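Local coordinates for protein 3-methyladenine DNA glycosylase (PDB 1PU8) that probably excises alkylated bases such as 3-methyladenine from DNA, as a member of the HhH-GPD superfamily of base excision repair proteins, at residues A[21-26]-A[192-197]. Numbering follows the deposited sequence.
With EA1 (3H-imidazo[2,1-I]purine), chain C.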
ATOM      1  N   PRO A  21       1.801  11.673   7.194  1.00 13.46           N
ATOM      2  CA  PRO A  21       2.778  12.156   6.207  1.00 12.86           C
ATOM      3  C   PRO A  21       2.100  12.397   4.854  1.00 11.73           C
ATOM      4  O   PRO A  21       0.945  12.040   4.649  1.00 11.68           O
ATOM      5  CB  PRO A  21       3.827  11.025   6.115  1.00 13.11           C
ATOM      6  CG  PRO A  21       3.197   9.823   6.732  1.00 13.44           C
ATOM      7  CD  PRO A  21       2.041  10.277   7.605  1.00 12.70           C
ATOM      8  N   ALA A  22       2.827  13.005   3.938  1.00 11.21           N
ATOM      9  CA  ALA A  22       2.285  13.407   2.646  1.00 10.57           C
ATOM     10  C   ALA A  22       1.576  12.282   1.847  1.00 10.12           C
ATOM     11  O   ALA A  22       0.562  12.541   1.209  1.00 10.02           O
ATOM     12  CB  ALA A  22       3.390  14.083   1.797  1.00 10.18           C
ATOM     13  N   TRP A  23       2.119  11.069   1.877  1.00  9.29           N
ATOM     14  CA  TRP A  23       1.530   9.940   1.168  1.00  9.81           C
ATOM     15  C   TRP A  23       0.780   8.984   2.090  1.00  9.75           C
ATOM     16  O   TRP A  23       0.437   7.863   1.680  1.00 10.43           O
ATOM     17  CB  TRP A  23       2.602   9.149   0.418  1.00 10.08           C
ATOM     18  CG  TRP A  23       3.078   9.812  -0.807  1.00 10.57           C
ATOM     19  CD1 TRP A  23       3.788  10.973  -0.889  1.00 10.53           C
ATOM     20  CD2 TRP A  23       2.880   9.362  -2.149  1.00 10.67           C
ATOM     21  NE1 TRP A  23       4.037  11.272  -2.206  1.00 10.99           N
ATOM     22  CE2 TRP A  23       3.505  10.292  -2.998  1.00  9.98           C
ATOM     23  CE3 TRP A  23       2.249   8.246  -2.724  1.00  9.87           C
ATOM     24  CZ2 TRP A  23       3.493  10.163  -4.393  1.00 10.02           C
ATOM     25  CZ3 TRP A  23       2.244   8.119  -4.113  1.00  9.68           C
ATOM     26  CH2 TRP A  23       2.864   9.076  -4.927  1.00  9.01           C
ATOM     27  N   TRP A  24       0.525   9.428   3.319  1.00  8.44           N
ATOM     28  CA  TRP A  24      -0.222   8.671   4.332  1.00  8.25           C
ATOM     29  C   TRP A  24       0.510   7.486   4.897  1.00  8.48           C
ATOM     30  O   TRP A  24       0.727   7.430   6.102  1.00  8.72           O
ATOM     31  CB  TRP A  24      -1.609   8.233   3.867  1.00  7.50           C
ATOM     32  CG  TRP A  24      -2.327   7.423   4.919  1.00  8.50           C
ATOM     33  CD1 TRP A  24      -2.761   7.855   6.153  1.00  7.00           C
ATOM     34  CD2 TRP A  24      -2.667   6.036   4.846  1.00  7.68           C
ATOM     35  NE1 TRP A  24      -3.368   6.823   6.826  1.00  7.74           N
ATOM     36  CE2 TRP A  24      -3.322   5.696   6.042  1.00  8.33           C
ATOM     37  CE3 TRP A  24      -2.501   5.046   3.873  1.00  8.24           C
ATOM     38  CZ2 TRP A  24      -3.819   4.414   6.286  1.00  9.69           C
ATOM     39  CZ3 TRP A  24      -2.998   3.772   4.117  1.00  8.22           C
ATOM     40  CH2 TRP A  24      -3.654   3.472   5.306  1.00  8.18           C
ATOM     41  N   TRP A  25       0.858   6.539   4.030  1.00  8.56           N
ATOM     42  CA  TRP A  25       1.712   5.427   4.382  1.00  9.36           C
ATOM     43  C   TRP A  25       3.101   5.943   4.805  1.00  9.64           C
ATOM     44  O   TRP A  25       3.785   6.600   4.028  1.00  9.72           O
ATOM     45  CB  TRP A  25       1.874   4.514   3.162  1.00  8.82           C
ATOM     46  CG  TRP A  25       2.185   3.080   3.489  1.00  8.79           C
ATOM     47  CD1 TRP A  25       3.312   2.598   4.104  1.00 10.16           C
ATOM     48  CD2 TRP A  25       1.369   1.941   3.203  1.00 10.19           C
ATOM     49  NE1 TRP A  25       3.243   1.230   4.221  1.00 10.28           N
ATOM     50  CE2 TRP A  25       2.059   0.796   3.677  1.00 11.39           C
ATOM     51  CE3 TRP A  25       0.115   1.764   2.586  1.00 10.59           C
ATOM     52  CZ2 TRP A  25       1.533  -0.510   3.563  1.00 10.31           C
ATOM     53  CZ3 TRP A  25      -0.411   0.462   2.470  1.00  9.89           C
ATOM     54  CH2 TRP A  25       0.301  -0.651   2.967  1.00 10.79           C
ATOM     55  N   PRO A  26       3.532   5.630   6.027  1.00 10.13           N
ATOM     56  CA  PRO A  26       4.839   6.109   6.524  1.00 10.08           C
ATOM     57  C   PRO A  26       5.949   5.472   5.729  1.00 10.00           C
ATOM     58  O   PRO A  26       5.855   4.293   5.402  1.00  9.32           O
ATOM     59  CB  PRO A  26       4.888   5.641   7.987  1.00 10.20           C
ATOM     60  CG  PRO A  26       3.847   4.592   8.115  1.00 11.48           C
ATOM     61  CD  PRO A  26       2.813   4.805   7.005  1.00 10.53           C
ATOM     62  N   THR A 192      -0.511  20.784  -6.516  1.00 29.21           N
ATOM     63  CA  THR A 192       0.797  20.489  -5.940  1.00 28.31           C
ATOM     64  C   THR A 192       1.084  18.995  -6.097  1.00 27.27           C
ATOM     65  O   THR A 192       2.198  18.610  -6.446  1.00 27.80           O
ATOM     66  CB  THR A 192       0.869  20.891  -4.419  1.00 28.79           C
ATOM     67  OG1 THR A 192      -0.434  20.849  -3.811  1.00 29.10           O
ATOM     68  CG2 THR A 192       1.306  22.343  -4.244  1.00 29.26           C
ATOM     69  N   ILE A 193       0.062  18.167  -5.894  1.00 25.10           N
ATOM     70  CA  ILE A 193       0.237  16.719  -5.817  1.00 23.29           C
ATOM     71  C   ILE A 193      -0.175  15.939  -7.077  1.00 21.38           C
ATOM     72  O   ILE A 193      -0.926  16.416  -7.913  1.00 20.76           O
ATOM     73  CB  ILE A 193      -0.490  16.154  -4.548  1.00 23.98           C
ATOM     74  CG1 ILE A 193      -2.012  16.168  -4.732  1.00 23.94           C
ATOM     75  CG2 ILE A 193      -0.059  16.931  -3.256  1.00 23.99           C
ATOM     76  CD1 ILE A 193      -2.697  15.056  -3.965  1.00 26.02           C
ATOM     77  N   SER A 194       0.338  14.722  -7.191  1.00 19.11           N
ATOM     78  CA  SER A 194       0.060  13.874  -8.326  1.00 16.94           C
ATOM     79  C   SER A 194      -1.221  13.114  -8.076  1.00 15.64           C
ATOM     80  O   SER A 194      -1.720  13.056  -6.952  1.00 14.99           O
ATOM     81  CB  SER A 194       1.207  12.892  -8.522  1.00 17.28           C
ATOM     82  OG  SER A 194       1.366  12.085  -7.370  1.00 15.77           O
ATOM     83  N   LEU A 195      -1.758  12.524  -9.133  1.00 14.30           N
ATOM     84  CA  LEU A 195      -2.899  11.647  -8.998  1.00 13.00           C
ATOM     85  C   LEU A 195      -2.530  10.408  -8.176  1.00 12.81           C
ATOM     86  O   LEU A 195      -3.355   9.909  -7.405  1.00 12.91           O
ATOM     87  CB  LEU A 195      -3.429  11.240 -10.373  1.00 12.50           C
ATOM     88  CG  LEU A 195      -4.589  10.235 -10.349  1.00 11.49           C
ATOM     89  CD1 LEU A 195      -5.773  10.720  -9.540  1.00  7.03           C
ATOM     90  CD2 LEU A 195      -4.975   9.919 -11.798  1.00 11.39           C
ATOM     91  N   ALA A 196      -1.300   9.912  -8.329  1.00 12.14           N
ATOM     92  CA  ALA A 196      -0.871   8.764  -7.527  1.00 11.62           C
ATOM     93  C   ALA A 196      -0.931   9.126  -6.040  1.00 11.06           C
ATOM     94  O   ALA A 196      -1.378   8.325  -5.232  1.00 11.67           O
ATOM     95  CB  ALA A 196       0.536   8.301  -7.915  1.00 11.26           C
ATOM     96  N   GLN A 197      -0.482  10.332  -5.701  1.00 10.12           N
ATOM     97  CA  GLN A 197      -0.497  10.810  -4.322  1.00  9.66           C
ATOM     98  C   GLN A 197      -1.930  11.045  -3.819  1.00  9.49           C
ATOM     99  O   GLN A 197      -2.250  10.762  -2.668  1.00  9.44           O
ATOM    100  CB  GLN A 197       0.350  12.086  -4.167  1.00  8.87           C
ATOM    101  CG  GLN A 197       0.507  12.484  -2.706  1.00  7.74           C
ATOM    102  CD  GLN A 197       1.387  13.697  -2.476  1.00 10.30           C
ATOM    103  OE1 GLN A 197       2.030  14.207  -3.401  1.00 12.33           O
ATOM    104  NE2 GLN A 197       1.435  14.154  -1.223  1.00  9.51           N
TER
HETATM  105  N7  EA1 C 219      -3.303   0.215   7.501  1.00 42.72           N
HETATM  106  C8  EA1 C 219      -2.922  -0.563   6.431  1.00 42.67           C
HETATM  107  C5  EA1 C 219      -2.482   1.277   7.473  1.00 42.26           C
HETATM  108  C4  EA1 C 219      -1.590   1.086   6.327  1.00 41.28           C
HETATM  109  N3  EA1 C 219      -0.562   2.033   5.971  1.00 40.79           N
HETATM  110  N9  EA1 C 219      -1.877  -0.045   5.705  1.00 41.52           N
HETATM  111  C6  EA1 C 219      -2.241   2.444   8.181  1.00 43.22           C
HETATM  112  N6  EA1 C 219      -2.892   2.898   9.276  1.00 44.14           N
HETATM  113  C11 EA1 C 219      -2.305   4.180   9.689  1.00 44.49           C
HETATM  114  N1  EA1 C 219      -1.230   3.338   7.786  1.00 43.18           N
HETATM  115  C10 EA1 C 219      -1.209   4.388   8.653  1.00 43.53           C
HETATM  116  C2  EA1 C 219      -0.419   3.137   6.725  1.00 42.01           C
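An extended chain, its CG turned opposite the backbone N (chi1 -172°), lets Gln197 lay its methylenes and CD over one face of the Trp23 indole. Its CG sits 3.8 Å from the centroid of the Trp23 five-membered ring, almost on the ring normal, a CH-pi contact. Farther out, the carboxamide stacks on the ring, the two planes 11° apart, with CD 3.6 Å from Trp23 NE1. Glutamine suits the place because its methylenes pack on the indole while its amide reaches past it: NE2 donates to Ala22 O at 3.0 Å, from above the carbonyl plane. Arg201 also donates to Ala22 O, so this turn carbonyl is gripped twice. At the far end of the indole, Trp23 CH2 meets the small methyl of Ala196, CB, at 3.9 Å. Ser194 caps helix 195-203, its OG accepting from Gln197 N at 3.0 Å, which steadies the first turn that presents Gln197. Pro21 to Trp24 form a type I beta turn; Trp24 lies face-on against the bound imidazopurine, whose N3 edge meets the face of Trp25 (CD2 to EA1 N3, 3.4 Å). The stacking and the NE2 hydrogen bond together join the loop before helix 31-39 to the start of helix 195-203.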